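Local structure of ribonuclease VapC2 (Rickettsia felis, 3ZVK) at residues 34-39 against 68-73; 79-84 against 98-103. The protein degrades single-stranded RNA as the magnesium-dependent toxin of a type II toxin-antitoxin pair, and is held in complex with its antitoxin VapB2. The protein carries 1 engineered substitution. All coordinates share one frame; numbering follows the deposited sequence.

In the fold
Contact 1 pairs two neighbouring strands of the parallel sheet, and contact 2 packs two of the helices that follow in the chain; their centres lie about 15 Å apart. Helix 75-90 comes soon after strand 69-71, so the chain completes contact 1 before it opens contact 2. The two meet where I39 and F73 rest on helix 97-109: I39 CG2 lies 3.6 Å from N98 CB, and F73 CE1 3.5 Å from L101 O. The side chains of I36 and A103 lie about 6 and 9 Å from G6, an engineered position at a predicted magnesium site. Both contacts also touch a second toxin subunit.

Contact 1 of 2, residues 34-39 against 68-73; sequences IAISSI and LEIIDF
A35 and I36 run alongside E69 and I70 as parallel strands of the PIN-domain sheet, with axes 4.7 Å apart and turned 35° from each other. Four backbone bonds join the two segments, their donors alternating between them. E69 N reaches an in-plane lone pair of I34 O, and I36 N bonds to E69 O at 3.0 Å. Next, I71 N meets I36 O at 2.8 Å in an almost straight bond (175° at the hydrogen). The ladder runs one step past the strand, where S38 N, already in helix 38-50, bonds to I71 O with a more bent geometry.

The tight part lies on the face shared by A35 and I71. The CD1 end of I71 comes 3.6 Å from A35 CB; with CG1 anti to the carbonyl carbon (chi1 -54°), the longer branch runs back toward the small alanine. At the far end, I39 CD1 comes 3.9 Å from F73 CB, while I39 CG1 approaches the ring obliquely. S37 caps the helix: its OG accepts from I39 N at 3.2 Å and also bonds to H105. S38 OG hydrogen-bonds to the backbone O of F73 in the second toxin subunit, which gives this buried hydroxyl a partner across the VapC-VapC interface. The other face is looser, as I36 CG1 and I70 CG1 stay 4.3 Å apart. Solvent reaches the edge at E69, whose extended chain carries its carboxylate away from strand 33-37.

Within the chain, strand 69-71 is the outermost strand of the sheet and strand 33-37 separates it from strand 2-5. Helix 97-109 covers the face bearing I71, and F73, just past the strand, stacks edge-to-face on H105, while L41 of helix 38-50 packs against I36 and I70 on the other.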
loop_
_atom_site.group_PDB
_atom_site.type_symbol
_atom_site.label_atom_id
_atom_site.label_comp_id
_atom_site.label_asym_id
_atom_site.label_seq_id
_atom_site.Cartn_x
_atom_site.Cartn_y
_atom_site.Cartn_z
ATOM N N ILE A 34 -20.677 -21.512 -5.665
ATOM C CA ILE A 34 -20.114 -21.991 -6.919
ATOM C C ILE A 34 -18.938 -21.116 -7.253
ATOM O O ILE A 34 -19.080 -19.885 -7.328
ATOM C CB ILE A 34 -21.152 -22.092 -8.051
ATOM C CG1 ILE A 34 -22.226 -23.181 -7.650
ATOM C CG2 ILE A 34 -20.422 -22.501 -9.378
ATOM C CD1 ILE A 34 -23.477 -23.027 -8.299
ATOM N N ALA A 35 -17.760 -21.746 -7.432
ATOM C CA ALA A 35 -16.517 -21.029 -7.752
ATOM C C ALA A 35 -15.634 -21.698 -8.797
ATOM O O ALA A 35 -15.878 -22.838 -9.196
ATOM C CB ALA A 35 -15.724 -20.811 -6.473
ATOM N N ILE A 36 -14.612 -20.972 -9.261
ATOM C CA ILE A 36 -13.528 -21.455 -10.133
ATOM C C ILE A 36 -12.229 -20.898 -9.621
ATOM O O ILE A 36 -12.186 -19.796 -9.084
ATOM C CB ILE A 36 -13.657 -21.266 -11.683
ATOM C CG1 ILE A 36 -13.707 -19.786 -12.114
ATOM C CG2 ILE A 36 -14.762 -22.141 -12.299
ATOM C CD1 ILE A 36 -13.276 -19.533 -13.548
ATOM N N SER A 37 -11.177 -21.658 -9.780
ATOM C CA SER A 37 -9.832 -21.248 -9.427
ATOM C C SER A 37 -9.407 -20.237 -10.486
ATOM O O SER A 37 -9.827 -20.344 -11.632
ATOM C CB SER A 37 -8.901 -22.459 -9.517
ATOM O OG SER A 37 -7.581 -22.096 -9.155
ATOM N N SER A 38 -8.554 -19.279 -10.124
ATOM C CA SER A 38 -7.974 -18.360 -11.098
ATOM C C SER A 38 -7.174 -19.190 -12.152
ATOM O O SER A 38 -7.069 -18.732 -13.293
ATOM C CB SER A 38 -7.096 -17.314 -10.417
ATOM O OG SER A 38 -6.091 -17.874 -9.586
ATOM N N ILE A 39 -6.690 -20.442 -11.783
ATOM C CA ILE A 39 -5.976 -21.404 -12.668
ATOM C C ILE A 39 -6.901 -21.912 -13.805
ATOM O O ILE A 39 -6.478 -22.004 -14.949
ATOM C CB ILE A 39 -5.266 -22.577 -11.895
ATOM C CG1 ILE A 39 -4.415 -22.094 -10.681
ATOM C CG2 ILE A 39 -4.447 -23.460 -12.850
ATOM C CD1 ILE A 39 -3.280 -21.048 -10.998
ATOM N N LEU A 68 -20.558 -16.918 -10.782
ATOM C CA LEU A 68 -19.387 -17.632 -10.229
ATOM C C LEU A 68 -18.535 -16.708 -9.353
ATOM O O LEU A 68 -18.502 -15.542 -9.603
ATOM C CB LEU A 68 -18.439 -18.081 -11.432
ATOM C CG LEU A 68 -18.280 -19.574 -11.706
ATOM C CD1 LEU A 68 -19.423 -20.299 -11.233
ATOM C CD2 LEU A 68 -18.201 -19.869 -13.153
ATOM N N GLU A 69 -17.772 -17.260 -8.407
ATOM C CA GLU A 69 -16.777 -16.558 -7.626
ATOM C C GLU A 69 -15.417 -17.034 -8.179
ATOM O O GLU A 69 -15.191 -18.236 -8.305
ATOM C CB GLU A 69 -16.904 -16.937 -6.151
ATOM C CG GLU A 69 -15.982 -16.138 -5.228
ATOM C CD GLU A 69 -16.214 -16.343 -3.737
ATOM O OE1 GLU A 69 -17.393 -16.381 -3.314
ATOM O OE2 GLU A 69 -15.215 -16.444 -2.988
ATOM N N ILE A 70 -14.539 -16.105 -8.574
ATOM C CA ILE A 70 -13.185 -16.447 -9.054
ATOM C C ILE A 70 -12.252 -16.391 -7.835
ATOM O O ILE A 70 -12.126 -15.340 -7.210
ATOM C CB ILE A 70 -12.718 -15.553 -10.233
ATOM C CG1 ILE A 70 -13.793 -15.537 -11.347
ATOM C CG2 ILE A 70 -11.351 -16.041 -10.774
ATOM C CD1 ILE A 70 -13.849 -14.247 -12.077
ATOM N N ILE A 71 -11.696 -17.541 -7.441
ATOM C CA ILE A 71 -10.838 -17.624 -6.260
ATOM C C ILE A 71 -9.385 -17.616 -6.689
ATOM O O ILE A 71 -8.984 -18.448 -7.493
ATOM C CB ILE A 71 -11.186 -18.834 -5.332
ATOM C CG1 ILE A 71 -12.691 -18.836 -4.928
ATOM C CG2 ILE A 71 -10.265 -18.864 -4.082
ATOM C CD1 ILE A 71 -13.144 -20.049 -4.122
ATOM N N ASP A 72 -8.605 -16.672 -6.153
ATOM C CA ASP A 72 -7.180 -16.530 -6.439
ATOM C C ASP A 72 -6.368 -17.706 -5.880
ATOM O O ASP A 72 -6.679 -18.204 -4.789
ATOM C CB ASP A 72 -6.655 -15.194 -5.878
ATOM C CG ASP A 72 -7.267 -13.953 -6.543
ATOM O OD1 ASP A 72 -7.884 -14.093 -7.659
ATOM O OD2 ASP A 72 -7.151 -12.838 -5.947
ATOM N N PHE A 73 -5.362 -18.180 -6.647
ATOM C CA PHE A 73 -4.511 -19.274 -6.176
ATOM C C PHE A 73 -3.567 -18.641 -5.146
ATOM O O PHE A 73 -2.704 -17.837 -5.486
ATOM C CB PHE A 73 -3.767 -19.952 -7.330
ATOM C CG PHE A 73 -2.950 -21.134 -6.881
ATOM C CD1 PHE A 73 -3.518 -22.393 -6.793
ATOM C CD2 PHE A 73 -1.604 -20.982 -6.522
ATOM C CE1 PHE A 73 -2.759 -23.498 -6.362
ATOM C CE2 PHE A 73 -0.847 -22.076 -6.082
ATOM C CZ PHE A 73 -1.433 -23.330 -5.991
#

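Contact 2 of 2, residues 79-84 against 98-103; sequences FYYGEL and NDLLIA
Helices 75-90 and 97-109 of the PIN domain pack against each other here through the Y81 ring and the aliphatic side chains of L84, L100, L101 and A103. The short segments cross at 126° with their axes 9.3 Å apart. Y81 has CG anti to its own N (chi1 172°), which carries the ring across to the second helix. There ring atoms CD1 and CE1 meet L101, with CD1 3.7 Å from L101 CD2, and CE1 lies 4.1 Å from L100 CB; both leucine carbons approach the ring obliquely. One turn on, L84 points at the same helix. Its CG sits 3.8 Å from L100 CD1, and its CD2 branch reaches A103 CB at 4.0 Å, so L84 spans two residues on one side of helix 97-109. The two leucines cross at a slant. Y81 OH hydrogen-bonds to R85 of its own helix, and A42 of the second toxin subunit packs on the same tyrosine. Between these segments the attraction is entirely apolar: buried leucine, alanine and ring carbons meet at van der Waals distance, while the phenol keeps its polar end within helix 75-90.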
loop_
_atom_site.group_PDB
_atom_site.type_symbol
_atom_site.label_atom_id
_atom_site.label_comp_id
_atom_site.label_asym_id
_atom_site.label_seq_id
_atom_site.Cartn_x
_atom_site.Cartn_y
_atom_site.Cartn_z
ATOM N N PHE A 79 1.311 -25.598 -0.037
ATOM C CA PHE A 79 1.714 -26.763 0.762
ATOM C C PHE A 79 1.058 -28.050 0.245
ATOM O O PHE A 79 1.732 -29.079 0.125
ATOM C CB PHE A 79 1.441 -26.563 2.267
ATOM C CG PHE A 79 1.609 -27.834 3.075
ATOM C CD1 PHE A 79 2.872 -28.294 3.425
ATOM C CD2 PHE A 79 0.505 -28.593 3.445
ATOM C CE1 PHE A 79 3.028 -29.494 4.132
ATOM C CE2 PHE A 79 0.660 -29.784 4.158
ATOM C CZ PHE A 79 1.920 -30.222 4.504
ATOM N N TYR A 80 -0.242 -27.971 -0.085
ATOM C CA TYR A 80 -1.040 -29.081 -0.608
ATOM C C TYR A 80 -0.559 -29.523 -1.963
ATOM O O TYR A 80 -0.449 -30.726 -2.188
ATOM C CB TYR A 80 -2.534 -28.746 -0.604
ATOM C CG TYR A 80 -3.037 -28.412 0.784
ATOM C CD1 TYR A 80 -3.275 -29.414 1.720
ATOM C CD2 TYR A 80 -3.178 -27.090 1.195
ATOM C CE1 TYR A 80 -3.710 -29.110 3.011
ATOM C CE2 TYR A 80 -3.599 -26.774 2.488
ATOM C CZ TYR A 80 -3.863 -27.788 3.392
ATOM O OH TYR A 80 -4.304 -27.494 4.652
ATOM N N TYR A 81 -0.206 -28.564 -2.840
ATOM C CA TYR A 81 0.375 -28.826 -4.167
ATOM C C TYR A 81 1.675 -29.645 -4.055
ATOM O O TYR A 81 1.842 -30.622 -4.785
ATOM C CB TYR A 81 0.660 -27.493 -4.913
ATOM C CG TYR A 81 1.426 -27.674 -6.202
ATOM C CD1 TYR A 81 0.765 -27.941 -7.393
ATOM C CD2 TYR A 81 2.813 -27.581 -6.234
ATOM C CE1 TYR A 81 1.462 -28.086 -8.588
ATOM C CE2 TYR A 81 3.525 -27.756 -7.420
ATOM C CZ TYR A 81 2.842 -27.989 -8.597
ATOM O OH TYR A 81 3.526 -28.149 -9.773
ATOM N N GLY A 82 2.590 -29.199 -3.185
ATOM C CA GLY A 82 3.876 -29.841 -2.961
ATOM C C GLY A 82 3.738 -31.275 -2.513
ATOM O O GLY A 82 4.431 -32.151 -3.035
ATOM N N GLU A 83 2.810 -31.521 -1.567
ATOM C CA GLU A 83 2.529 -32.849 -1.015
ATOM C C GLU A 83 1.869 -33.775 -2.043
ATOM O O GLU A 83 2.273 -34.928 -2.165
ATOM C CB GLU A 83 1.673 -32.735 0.262
ATOM C CG GLU A 83 2.417 -32.157 1.452
ATOM C CD GLU A 83 3.445 -33.076 2.086
ATOM O OE1 GLU A 83 3.040 -33.977 2.856
ATOM O OE2 GLU A 83 4.656 -32.883 1.834
ATOM N N LEU A 84 0.875 -33.266 -2.778
ATOM C CA LEU A 84 0.137 -33.991 -3.807
ATOM C C LEU A 84 1.034 -34.391 -4.998
ATOM O O LEU A 84 1.023 -35.555 -5.407
ATOM C CB LEU A 84 -1.093 -33.164 -4.263
ATOM C CG LEU A 84 -1.987 -33.749 -5.367
ATOM C CD1 LEU A 84 -2.548 -35.109 -4.970
ATOM C CD2 LEU A 84 -3.118 -32.798 -5.716
ATOM N N ASN A 98 -1.671 -27.781 -14.769
ATOM C CA ASN A 98 -2.626 -26.961 -14.127
ATOM C C ASN A 98 -3.651 -27.774 -13.376
ATOM O O ASN A 98 -4.060 -27.331 -12.300
ATOM C CB ASN A 98 -3.137 -25.938 -15.135
ATOM C CG ASN A 98 -1.987 -25.025 -15.488
ATOM O OD1 ASN A 98 -0.910 -25.170 -14.930
ATOM N ND2 ASN A 98 -2.145 -24.072 -16.398
ATOM N N ASP A 99 -3.966 -28.997 -13.839
ATOM C CA ASP A 99 -4.891 -29.881 -13.115
ATOM C C ASP A 99 -4.399 -30.228 -11.702
ATOM O O ASP A 99 -5.194 -30.235 -10.769
ATOM C CB ASP A 99 -5.343 -31.086 -13.948
ATOM C CG ASP A 99 -6.338 -30.708 -15.039
ATOM O OD1 ASP A 99 -6.804 -29.544 -15.045
ATOM O OD2 ASP A 99 -6.680 -31.580 -15.864
ATOM N N LEU A 100 -3.070 -30.367 -11.532
ATOM C CA LEU A 100 -2.425 -30.544 -10.229
ATOM C C LEU A 100 -2.647 -29.248 -9.349
ATOM O O LEU A 100 -3.005 -29.360 -8.177
ATOM C CB LEU A 100 -0.927 -30.806 -10.447
ATOM C CG LEU A 100 -0.203 -31.808 -9.545
ATOM C CD1 LEU A 100 -1.118 -32.870 -9.012
ATOM C CD2 LEU A 100 0.902 -32.512 -10.309
ATOM N N LEU A 101 -2.507 -28.045 -9.946
ATOM C CA LEU A 101 -2.717 -26.764 -9.268
ATOM C C LEU A 101 -4.190 -26.602 -8.890
ATOM O O LEU A 101 -4.501 -26.201 -7.769
ATOM C CB LEU A 101 -2.248 -25.572 -10.144
ATOM C CG LEU A 101 -0.721 -25.357 -10.274
ATOM C CD1 LEU A 101 -0.392 -24.449 -11.413
ATOM C CD2 LEU A 101 -0.149 -24.718 -9.036
ATOM N N ILE A 102 -5.086 -26.939 -9.840
ATOM C CA ILE A 102 -6.537 -26.893 -9.707
ATOM C C ILE A 102 -6.990 -27.786 -8.558
ATOM O O ILE A 102 -7.774 -27.318 -7.736
ATOM C CB ILE A 102 -7.233 -27.212 -11.075
ATOM C CG1 ILE A 102 -7.050 -26.019 -12.045
ATOM C CG2 ILE A 102 -8.734 -27.523 -10.902
ATOM C CD1 ILE A 102 -6.884 -26.405 -13.541
ATOM N N ALA A 103 -6.483 -29.043 -8.491
ATOM C CA ALA A 103 -6.800 -30.051 -7.466
ATOM C C ALA A 103 -6.320 -29.600 -6.094
ATOM O O ALA A 103 -7.085 -29.677 -5.129
ATOM C CB ALA A 103 -6.188 -31.402 -7.838
#